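Local coordinates for protein K7 (Vaccinia virus WR, PDB 3JRV) that binds the host RNA helicase DDX3 as a viral Bcl-2-like protein and blocks innate immune signalling to IRF3 and NF-kappa-B, at residues A[12-17]-A[27-32]; A[31-36]-A[52-57]; A[58-63]-A[100-105]; A[96-101]-A[137-142]. One frame throughout, in Å; residues are numbered along the deposited sequence.

Contact 1: residues A[12-17]-A[27-32]; sequences FYFVDD and IDLIDE
The carboxylate of E32 takes two backbone N-H groups of the loop 12-17. F14 N donates to E32 OE2 at 2.7 Å, with 158° at the hydrogen, and uses the syn lone pair of that oxygen. Y13 N reaches E32 OE1 at 2.8 Å. This second bond is more bent, 141° at the hydrogen, and it comes from above the carboxylate plane. E32 can span the gap because its CG is anti to the backbone N (chi1 172°) and the chain runs on extended from there. OE2 also accepts a bond from Y54 OH on helix 52-58 and so has two donors. Rings frame the acid. The F12 ring turns its edge to E32, with F12 CD1 3.4 Å from E32 CG, and the ring plane stands nearly perpendicular to the carboxylate. The F14 ring also meets the acid at its edge, F14 CD2 lying 3.4 Å from E32 OE2. One face of the F14 ring lies against L29, whose CB sits 4.2 Å from the ring centroid and almost on the ring normal, a CH-pi contact. L29 CD1 adds a touch at F14 CB, 3.7 Å away. D28 brings only its CB to the F14 ring, while its OD1 forms a salt bridge with a basic side chain of the bound peptide. The loop itself closes as a type I beta turn from F14 to D17. The contact thus fastens the N-terminal loop to helix 26-42 of a poxvirus Bcl-2-like fold, on a helix that also meets the DDX3 peptide.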
# COMPACT_ATOMS: atom_id res chain seq x y z
N PHE A 12 4.40 9.70 9.51
CA PHE A 12 4.20 9.47 8.09
C PHE A 12 4.84 10.60 7.31
O PHE A 12 4.30 11.71 7.29
CB PHE A 12 2.69 9.37 7.82
CG PHE A 12 2.06 8.23 8.53
CD1 PHE A 12 2.05 6.99 7.95
CD2 PHE A 12 1.54 8.39 9.81
CE1 PHE A 12 1.55 5.89 8.58
CE2 PHE A 12 1.00 7.27 10.47
CZ PHE A 12 1.05 6.01 9.86
N TYR A 13 6.03 10.35 6.79
CA TYR A 13 6.85 11.39 6.19
C TYR A 13 6.32 11.88 4.86
O TYR A 13 6.65 13.01 4.45
CB TYR A 13 8.25 10.85 5.99
CG TYR A 13 8.94 10.60 7.30
CD1 TYR A 13 9.54 11.64 8.02
CD2 TYR A 13 8.98 9.31 7.83
CE1 TYR A 13 10.13 11.40 9.24
CE2 TYR A 13 9.62 9.06 9.03
CZ TYR A 13 10.20 10.09 9.72
OH TYR A 13 10.80 9.82 10.94
N PHE A 14 5.51 11.06 4.17
CA PHE A 14 5.05 11.46 2.84
C PHE A 14 3.60 11.93 2.79
O PHE A 14 3.09 12.29 1.70
CB PHE A 14 5.19 10.30 1.86
CG PHE A 14 6.62 9.84 1.66
CD1 PHE A 14 7.39 10.35 0.62
CD2 PHE A 14 7.16 8.84 2.47
CE1 PHE A 14 8.71 9.87 0.40
CE2 PHE A 14 8.46 8.38 2.29
CZ PHE A 14 9.25 8.91 1.28
N VAL A 15 2.91 11.90 3.93
CA VAL A 15 1.46 12.09 3.98
C VAL A 15 0.96 13.39 3.35
O VAL A 15 -0.13 13.37 2.76
CB VAL A 15 0.93 11.92 5.41
CG1 VAL A 15 1.46 13.03 6.36
CG2 VAL A 15 -0.61 11.94 5.45
N ASP A 16 1.74 14.48 3.44
CA ASP A 16 1.34 15.75 2.87
C ASP A 16 2.05 16.12 1.56
O ASP A 16 1.83 17.23 1.02
CB ASP A 16 1.48 16.86 3.92
CG ASP A 16 0.43 16.75 4.98
OD1 ASP A 16 -0.76 16.57 4.61
OD2 ASP A 16 0.78 16.84 6.17
N ASP A 17 2.82 15.18 1.01
CA ASP A 17 3.63 15.50 -0.20
C ASP A 17 2.73 15.49 -1.45
O ASP A 17 1.77 14.69 -1.55
CB ASP A 17 4.74 14.46 -0.39
CG ASP A 17 5.82 14.52 0.67
OD1 ASP A 17 5.77 15.37 1.59
OD2 ASP A 17 6.75 13.70 0.57
N ILE A 27 10.25 2.59 -2.08
CA ILE A 27 9.92 1.50 -1.13
C ILE A 27 9.41 2.08 0.20
O ILE A 27 8.41 1.60 0.76
CB ILE A 27 11.10 0.54 -0.92
CG1 ILE A 27 11.30 -0.24 -2.22
CG2 ILE A 27 10.84 -0.45 0.25
CD1 ILE A 27 12.48 -1.23 -2.20
N ASP A 28 10.10 3.11 0.70
CA ASP A 28 9.67 3.73 1.95
C ASP A 28 8.26 4.28 1.81
O ASP A 28 7.43 4.17 2.74
CB ASP A 28 10.61 4.87 2.36
CG ASP A 28 11.98 4.39 2.78
OD1 ASP A 28 12.14 3.26 3.30
OD2 ASP A 28 12.95 5.14 2.50
N LEU A 29 7.97 4.91 0.67
CA LEU A 29 6.66 5.51 0.45
C LEU A 29 5.57 4.41 0.47
O LEU A 29 4.52 4.55 1.09
CB LEU A 29 6.66 6.17 -0.95
CG LEU A 29 5.27 6.56 -1.45
CD1 LEU A 29 4.54 7.58 -0.57
CD2 LEU A 29 5.30 7.05 -2.96
N ILE A 30 5.77 3.31 -0.26
CA ILE A 30 4.70 2.32 -0.32
C ILE A 30 4.54 1.65 1.04
O ILE A 30 3.40 1.44 1.48
CB ILE A 30 5.05 1.26 -1.39
CG1 ILE A 30 5.03 1.94 -2.78
CG2 ILE A 30 4.08 0.07 -1.31
CD1 ILE A 30 3.68 2.53 -3.16
N ASP A 31 5.64 1.38 1.74
CA ASP A 31 5.56 0.77 3.07
C ASP A 31 4.73 1.69 3.97
O ASP A 31 3.78 1.25 4.63
CB ASP A 31 6.98 0.68 3.64
CG ASP A 31 7.06 -0.04 4.96
OD1 ASP A 31 6.03 -0.65 5.38
OD2 ASP A 31 8.17 -0.02 5.58
N GLU A 32 5.09 2.98 4.01
CA GLU A 32 4.38 3.91 4.90
C GLU A 32 2.90 4.02 4.54
O GLU A 32 2.04 4.14 5.43
CB GLU A 32 5.07 5.30 4.87
CG GLU A 32 4.39 6.39 5.56
CD GLU A 32 5.15 7.67 5.32
OE1 GLU A 32 6.33 7.76 5.78
OE2 GLU A 32 4.56 8.53 4.62

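Contact 2: residues A[31-36]-A[52-57]; sequences DEYITW and RLYKEL
E32 opens the contact by accepting a hydrogen bond from Y54 OH at OE2, 2.7 Å away. The hydroxyl uses the anti lone pair of OE2, pointing away from the other oxygen. Y33 comes next, and its ring is met on two sides. L57 CB stands over the centre of one face in a CH-pi contact, 3.7 Å from the ring centroid. The edge of Y33 is turned to the face of Y54, CD1 lying over the middle of that ring, with the planes at 77°. Y33 OH bonds to a water at 2.7 Å, and this water donates to L57 O at 2.8 Å; R37 also bonds the hydroxyl. One turn on, W36 offers its indole face to the edge of Y54. Y54 CE2 lies 3.5 Å from W36 CD2, with the planes at 65°. The two helix segments cross at -75°. Y54 sits between two aromatic side chains, its face to Y33 and its edge to W36, while its hydroxyl is tied to E32. This combination should fix the tilt of the ring within a buried aromatic cluster. The bond to Y54 probably also helps stabilise the negative charge of E32.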
# COMPACT_ATOMS: atom_id res chain seq x y z
N ASP A 31 5.64 1.38 1.74
CA ASP A 31 5.56 0.77 3.07
C ASP A 31 4.73 1.69 3.97
O ASP A 31 3.78 1.25 4.63
CB ASP A 31 6.98 0.68 3.64
CG ASP A 31 7.06 -0.04 4.96
OD1 ASP A 31 6.03 -0.65 5.38
OD2 ASP A 31 8.17 -0.02 5.58
N GLU A 32 5.09 2.98 4.01
CA GLU A 32 4.38 3.91 4.90
C GLU A 32 2.90 4.02 4.54
O GLU A 32 2.04 4.14 5.43
CB GLU A 32 5.07 5.30 4.87
CG GLU A 32 4.39 6.39 5.56
CD GLU A 32 5.15 7.67 5.32
OE1 GLU A 32 6.33 7.76 5.78
OE2 GLU A 32 4.56 8.53 4.62
N TYR A 33 2.61 4.17 3.24
CA TYR A 33 1.27 4.38 2.75
C TYR A 33 0.40 3.16 3.16
O TYR A 33 -0.77 3.34 3.58
CB TYR A 33 1.32 4.56 1.22
CG TYR A 33 -0.05 4.43 0.60
CD1 TYR A 33 -1.02 5.41 0.79
CD2 TYR A 33 -0.38 3.28 -0.12
CE1 TYR A 33 -2.36 5.24 0.29
CE2 TYR A 33 -1.63 3.10 -0.66
CZ TYR A 33 -2.65 4.05 -0.42
OH TYR A 33 -3.93 3.91 -0.95
N ILE A 34 0.91 1.94 2.97
CA ILE A 34 0.11 0.76 3.34
C ILE A 34 -0.17 0.77 4.85
O ILE A 34 -1.31 0.48 5.30
CB ILE A 34 0.83 -0.54 2.90
CG1 ILE A 34 0.89 -0.60 1.35
CG2 ILE A 34 0.15 -1.77 3.56
CD1 ILE A 34 -0.49 -0.51 0.65
N THR A 35 0.81 1.18 5.64
CA THR A 35 0.54 1.35 7.09
C THR A 35 -0.50 2.45 7.36
O THR A 35 -1.45 2.28 8.14
CB THR A 35 1.82 1.70 7.82
OG1 THR A 35 2.71 0.59 7.74
CG2 THR A 35 1.50 2.09 9.29
N TRP A 36 -0.39 3.57 6.66
CA TRP A 36 -1.31 4.67 6.86
C TRP A 36 -2.78 4.25 6.60
O TRP A 36 -3.68 4.71 7.31
CB TRP A 36 -0.88 5.84 5.94
CG TRP A 36 -1.76 7.06 6.09
CD1 TRP A 36 -1.63 8.07 7.03
CD2 TRP A 36 -2.82 7.47 5.22
NE1 TRP A 36 -2.57 9.06 6.81
CE2 TRP A 36 -3.31 8.72 5.70
CE3 TRP A 36 -3.38 6.93 4.04
CZ2 TRP A 36 -4.34 9.42 5.06
CZ3 TRP A 36 -4.43 7.62 3.40
CH2 TRP A 36 -4.89 8.86 3.91
N ARG A 52 -1.36 15.15 -2.74
CA ARG A 52 -1.64 14.57 -4.06
C ARG A 52 -0.97 13.22 -4.26
O ARG A 52 -1.48 12.41 -5.02
CB ARG A 52 -1.30 15.55 -5.22
CG ARG A 52 -2.19 16.81 -5.22
CD ARG A 52 -1.87 17.76 -6.41
NE ARG A 52 -2.37 17.15 -7.64
CZ ARG A 52 -1.75 17.15 -8.82
NH1 ARG A 52 -0.58 17.75 -8.98
NH2 ARG A 52 -2.30 16.54 -9.87
N LEU A 53 0.20 12.99 -3.62
CA LEU A 53 0.92 11.73 -3.78
C LEU A 53 0.11 10.56 -3.19
O LEU A 53 -0.18 9.56 -3.87
CB LEU A 53 2.30 11.83 -3.15
CG LEU A 53 3.18 10.58 -3.14
CD1 LEU A 53 3.38 10.07 -4.58
CD2 LEU A 53 4.49 10.89 -2.41
N TYR A 54 -0.29 10.70 -1.93
CA TYR A 54 -1.18 9.69 -1.32
C TYR A 54 -2.48 9.54 -2.09
O TYR A 54 -2.94 8.42 -2.29
CB TYR A 54 -1.49 10.05 0.13
CG TYR A 54 -0.55 9.45 1.14
CD1 TYR A 54 0.81 9.28 0.88
CD2 TYR A 54 -1.00 9.19 2.44
CE1 TYR A 54 1.70 8.83 1.87
CE2 TYR A 54 -0.14 8.68 3.40
CZ TYR A 54 1.19 8.47 3.12
OH TYR A 54 1.97 8.06 4.17
N LYS A 55 -3.08 10.64 -2.53
CA LYS A 55 -4.34 10.55 -3.32
C LYS A 55 -4.10 9.72 -4.59
O LYS A 55 -4.96 8.91 -4.96
CB LYS A 55 -4.88 11.95 -3.64
CG LYS A 55 -5.55 12.57 -2.39
CD LYS A 55 -6.07 13.96 -2.67
CE LYS A 55 -6.64 14.56 -1.40
NZ LYS A 55 -6.60 16.03 -1.55
N GLU A 56 -2.95 9.90 -5.25
CA GLU A 56 -2.66 9.07 -6.43
C GLU A 56 -2.58 7.60 -6.08
O GLU A 56 -3.12 6.75 -6.81
CB GLU A 56 -1.34 9.47 -7.10
CG GLU A 56 -1.42 10.54 -8.17
CD GLU A 56 -2.61 10.47 -9.14
OE1 GLU A 56 -2.86 9.50 -9.92
OE2 GLU A 56 -3.21 11.53 -9.22
N LEU A 57 -1.91 7.28 -4.96
CA LEU A 57 -1.83 5.87 -4.52
C LEU A 57 -3.21 5.34 -4.19
O LEU A 57 -3.50 4.15 -4.49
CB LEU A 57 -0.88 5.70 -3.31
CG LEU A 57 0.57 6.15 -3.63
CD1 LEU A 57 1.39 6.01 -2.32
CD2 LEU A 57 1.13 5.25 -4.69
O HOH W 1 -4.36 2.07 -2.83

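Contact 3: residues A[58-63]-A[100-105]; sequences MKFDDV and ATIGIC
F60 and G103 mark the tight part of this contact. The two backbones come very close here, with the CA atoms of D61 and G103 only 4.4 Å apart. G103 has no side chain, which lets F60 O approach to 3.5 Å from G103 CA in a CA-H...O contact. F60 CB rests over the same place, 4.0 Å from G103 CA. Its ring then lies alongside I102, both side chains pointing the same way. I102 CG2 meets the ring in its plane, at the edge, 3.8 Å from F60 CD2. That methyl is anti to the backbone N of I102, and this places it beside the ring. A stack with F99 packs F60 further into the core. V63 makes a second close point. Its CG1 lies against the backbone of A100, 3.6 Å from A100 N, with a weaker touch to A100 CB at 4.2 Å.

The side of D61 is looser. D61 is partly exposed and starts out away from helix 95-114. Its OD1 comes no closer to G103 O than 4.0 Å, and its carboxylate is instead held by a salt bridge to R37 on helix 26-42. No hydrogen bond joins the two segments. Such close helix packing over a glycine brings the start of helix 60-68 onto the middle of helix 95-114, inside the all-helical Bcl-2-like bundle of K7.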
# COMPACT_ATOMS: atom_id res chain seq x y z
N MSE A 58 -4.08 6.18 -3.62
CA MSE A 58 -5.42 5.70 -3.25
C MSE A 58 -6.24 5.29 -4.48
O MSE A 58 -7.14 4.44 -4.37
CB MSE A 58 -6.16 6.79 -2.46
CG MSE A 58 -5.47 6.93 -1.14
SE MSE A 58 -6.08 8.47 -0.12
CE MSE A 58 -7.57 7.54 0.48
N LYS A 59 -5.96 5.92 -5.63
CA LYS A 59 -6.62 5.50 -6.88
C LYS A 59 -6.32 4.05 -7.29
O LYS A 59 -7.06 3.47 -8.10
CB LYS A 59 -6.25 6.44 -8.04
CG LYS A 59 -6.84 7.82 -7.81
CD LYS A 59 -6.42 8.81 -8.89
CE LYS A 59 -6.63 10.25 -8.46
NZ LYS A 59 -6.28 11.10 -9.64
N PHE A 60 -5.29 3.46 -6.72
CA PHE A 60 -4.95 2.06 -7.03
C PHE A 60 -6.01 1.12 -6.41
O PHE A 60 -6.11 -0.03 -6.83
CB PHE A 60 -3.57 1.65 -6.54
CG PHE A 60 -2.43 2.37 -7.25
CD1 PHE A 60 -2.66 3.15 -8.39
CD2 PHE A 60 -1.15 2.25 -6.73
CE1 PHE A 60 -1.59 3.79 -9.07
CE2 PHE A 60 -0.06 2.90 -7.33
CZ PHE A 60 -0.29 3.66 -8.53
N ASP A 61 -6.83 1.64 -5.49
CA ASP A 61 -7.99 0.85 -5.03
C ASP A 61 -8.87 0.47 -6.25
O ASP A 61 -9.32 -0.69 -6.35
CB ASP A 61 -8.84 1.62 -4.01
CG ASP A 61 -8.15 1.82 -2.64
OD1 ASP A 61 -6.95 1.50 -2.45
OD2 ASP A 61 -8.88 2.27 -1.72
N ASP A 62 -9.16 1.45 -7.11
CA ASP A 62 -9.97 1.25 -8.33
C ASP A 62 -9.26 0.32 -9.29
O ASP A 62 -9.92 -0.45 -9.98
CB ASP A 62 -10.23 2.55 -9.09
CG ASP A 62 -11.12 3.51 -8.35
OD1 ASP A 62 -11.72 3.09 -7.32
OD2 ASP A 62 -11.18 4.71 -8.77
N VAL A 63 -7.93 0.43 -9.37
CA VAL A 63 -7.19 -0.46 -10.27
C VAL A 63 -7.34 -1.90 -9.82
O VAL A 63 -7.56 -2.80 -10.64
CB VAL A 63 -5.67 -0.14 -10.35
CG1 VAL A 63 -4.92 -1.24 -11.15
CG2 VAL A 63 -5.44 1.28 -10.90
N ALA A 100 -2.55 -2.95 -9.03
CA ALA A 100 -3.60 -3.76 -8.38
C ALA A 100 -3.10 -4.34 -7.08
O ALA A 100 -3.85 -4.42 -6.10
CB ALA A 100 -4.03 -4.88 -9.30
N THR A 101 -1.84 -4.76 -7.04
CA THR A 101 -1.30 -5.44 -5.85
C THR A 101 -1.15 -4.41 -4.73
O THR A 101 -1.47 -4.68 -3.57
CB THR A 101 0.06 -6.12 -6.14
OG1 THR A 101 -0.12 -7.10 -7.15
CG2 THR A 101 0.68 -6.83 -4.90
N ILE A 102 -0.63 -3.22 -5.05
CA ILE A 102 -0.59 -2.16 -4.04
C ILE A 102 -2.01 -1.83 -3.54
O ILE A 102 -2.21 -1.64 -2.32
CB ILE A 102 0.12 -0.88 -4.62
CG1 ILE A 102 1.58 -1.26 -4.92
CG2 ILE A 102 -0.00 0.30 -3.64
CD1 ILE A 102 2.28 -0.21 -5.80
N GLY A 103 -2.96 -1.70 -4.46
CA GLY A 103 -4.38 -1.49 -4.12
C GLY A 103 -4.88 -2.57 -3.17
O GLY A 103 -5.63 -2.24 -2.22
N ILE A 104 -4.57 -3.84 -3.45
CA ILE A 104 -5.02 -4.96 -2.62
C ILE A 104 -4.41 -4.88 -1.24
O ILE A 104 -5.12 -5.09 -0.24
CB ILE A 104 -4.72 -6.38 -3.30
CG1 ILE A 104 -5.69 -6.55 -4.45
CG2 ILE A 104 -4.80 -7.50 -2.24
CD1 ILE A 104 -7.04 -7.08 -3.97
N CYS A 105 -3.12 -4.56 -1.17
CA CYS A 105 -2.47 -4.42 0.13
C CYS A 105 -3.18 -3.33 0.93
O CYS A 105 -3.40 -3.50 2.15
CB CYS A 105 -0.99 -4.10 -0.01
SG CYS A 105 -0.04 -5.50 -0.56

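Contact 4: residues A[96-101]-A[137-142]; sequences ESLFAT and INILIL
L98 and F99 reach from helix 95-114 to I139 and L140 of helix 134-148, a steep helix-helix crossing within the Bcl-2-like fold. The segments cross at -79°, with axes 10.5 Å apart at closest approach. At that distance the side chains do all the touching, and every touch is apolar.

F99 makes the closest one. Its CE1 lies 3.7 Å from L140 CD1. The leucine methyl comes in obliquely, neither squarely over the face nor at the edge of the ring. F99 CG lies beside its own backbone N (chi1 -61°), and from there the ring extends across to the partner helix. I139 CG2 approaches the same corner of the ring, also obliquely, 4.2 Å from F99 CE1.

L98 and I139 are set differently. They run past each other in opposite directions, with L98 CD2 4.1 Å from I139 CG2. I139 CG2 meets L98 CD2 and F99 CE1 together, the three atoms forming a nearly even triangle. L98 CD2 also comes near L140 CB, a longer contact.

Other residues close in around the four. F143 meets the F99 ring with planes at about 60°. I26 and I30 of helix 26-42 pack on L140, while L131 lies against L98.

Within helix 95-114 itself, S97 O takes two bonds from T101. The backbone N and the hydroxyl arrive from opposite faces of the carbonyl plane, and T101 OG1 stands 2.7 Å from S97 O.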
# COMPACT_ATOMS: atom_id res chain seq x y z
N GLU A 96 -0.14 -2.90 -14.50
CA GLU A 96 -1.50 -3.05 -13.98
C GLU A 96 -1.49 -3.99 -12.78
O GLU A 96 -2.15 -3.70 -11.75
CB GLU A 96 -2.50 -3.59 -15.02
CG GLU A 96 -3.96 -3.51 -14.52
CD GLU A 96 -5.02 -3.98 -15.56
OE1 GLU A 96 -4.62 -4.63 -16.56
OE2 GLU A 96 -6.24 -3.72 -15.38
N SER A 97 -0.75 -5.09 -12.89
CA SER A 97 -0.65 -6.06 -11.80
C SER A 97 0.01 -5.41 -10.57
O SER A 97 -0.41 -5.63 -9.43
CB SER A 97 0.15 -7.31 -12.24
OG SER A 97 0.06 -8.27 -11.22
N LEU A 98 1.03 -4.58 -10.81
CA LEU A 98 1.73 -3.93 -9.70
C LEU A 98 0.73 -3.01 -8.96
O LEU A 98 0.68 -3.00 -7.71
CB LEU A 98 2.93 -3.14 -10.25
CG LEU A 98 3.65 -2.23 -9.23
CD1 LEU A 98 4.24 -3.11 -8.11
CD2 LEU A 98 4.76 -1.45 -9.98
N PHE A 99 0.05 -2.15 -9.72
CA PHE A 99 -0.88 -1.17 -9.10
C PHE A 99 -2.03 -1.88 -8.41
O PHE A 99 -2.46 -1.47 -7.33
CB PHE A 99 -1.39 -0.10 -10.07
CG PHE A 99 -0.32 0.78 -10.67
CD1 PHE A 99 1.00 0.71 -10.24
CD2 PHE A 99 -0.68 1.72 -11.64
CE1 PHE A 99 2.01 1.56 -10.83
CE2 PHE A 99 0.31 2.57 -12.24
CZ PHE A 99 1.63 2.50 -11.81
N ALA A 100 -2.55 -2.95 -9.03
CA ALA A 100 -3.60 -3.76 -8.38
C ALA A 100 -3.10 -4.34 -7.08
O ALA A 100 -3.85 -4.42 -6.10
CB ALA A 100 -4.03 -4.88 -9.30
N THR A 101 -1.84 -4.76 -7.04
CA THR A 101 -1.30 -5.44 -5.85
C THR A 101 -1.15 -4.41 -4.73
O THR A 101 -1.47 -4.68 -3.57
CB THR A 101 0.06 -6.12 -6.14
OG1 THR A 101 -0.12 -7.10 -7.15
CG2 THR A 101 0.68 -6.83 -4.90
N ILE A 137 9.83 -0.48 -9.27
CA ILE A 137 10.14 0.87 -8.76
C ILE A 137 10.11 1.89 -9.88
O ILE A 137 9.48 2.95 -9.76
CB ILE A 137 11.50 0.90 -8.04
CG1 ILE A 137 11.38 0.09 -6.75
CG2 ILE A 137 11.94 2.37 -7.79
CD1 ILE A 137 12.72 -0.08 -6.05
N ASN A 138 10.74 1.55 -11.01
CA ASN A 138 10.74 2.46 -12.14
C ASN A 138 9.36 2.69 -12.74
O ASN A 138 9.00 3.83 -13.06
CB ASN A 138 11.74 1.99 -13.18
CG ASN A 138 13.19 2.23 -12.72
OD1 ASN A 138 13.44 3.07 -11.83
ND2 ASN A 138 14.12 1.49 -13.28
N ILE A 139 8.58 1.61 -12.87
CA ILE A 139 7.22 1.73 -13.40
C ILE A 139 6.46 2.73 -12.50
O ILE A 139 5.75 3.61 -12.99
CB ILE A 139 6.51 0.37 -13.41
CG1 ILE A 139 7.07 -0.48 -14.56
CG2 ILE A 139 4.97 0.58 -13.59
CD1 ILE A 139 6.71 -1.93 -14.45
N LEU A 140 6.53 2.51 -11.20
CA LEU A 140 5.76 3.32 -10.26
C LEU A 140 6.20 4.79 -10.28
O LEU A 140 5.37 5.69 -10.40
CB LEU A 140 5.83 2.74 -8.86
CG LEU A 140 5.03 3.55 -7.82
CD1 LEU A 140 3.56 3.69 -8.24
CD2 LEU A 140 5.19 2.93 -6.44
N ILE A 141 7.50 5.04 -10.20
CA ILE A 141 7.91 6.45 -10.09
C ILE A 141 7.66 7.21 -11.39
O ILE A 141 7.26 8.36 -11.35
CB ILE A 141 9.36 6.63 -9.63
CG1 ILE A 141 9.58 8.11 -9.29
CG2 ILE A 141 10.35 6.14 -10.68
CD1 ILE A 141 10.85 8.31 -8.46
N LEU A 142 7.81 6.55 -12.54
CA LEU A 142 7.54 7.24 -13.81
C LEU A 142 6.05 7.58 -13.91
O LEU A 142 5.66 8.63 -14.39
CB LEU A 142 7.97 6.36 -15.01
CG LEU A 142 9.48 6.18 -15.03
CD1 LEU A 142 9.92 5.19 -16.09
CD2 LEU A 142 10.27 7.52 -15.07

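How the contacts relate
The contacts follow the chain in order and all belong to one helical Bcl-2-like domain. Contacts 1 and 2 are centred about 6 Å apart and share D31 and E32 on helix 26-42. Contacts 3 and 4 are centred about 10 Å apart and share A100 and T101 on helix 95-114. The pairs are joined through the core: I30 packs on I102 and L140, and I34 on C105. Contacts 1 and 4 lie about 16 Å apart between centres. Helices 26-42 and 95-114 thus carry the network, and residues on both, among them D31, I34 and C105, also touch the bound DDX3 peptide.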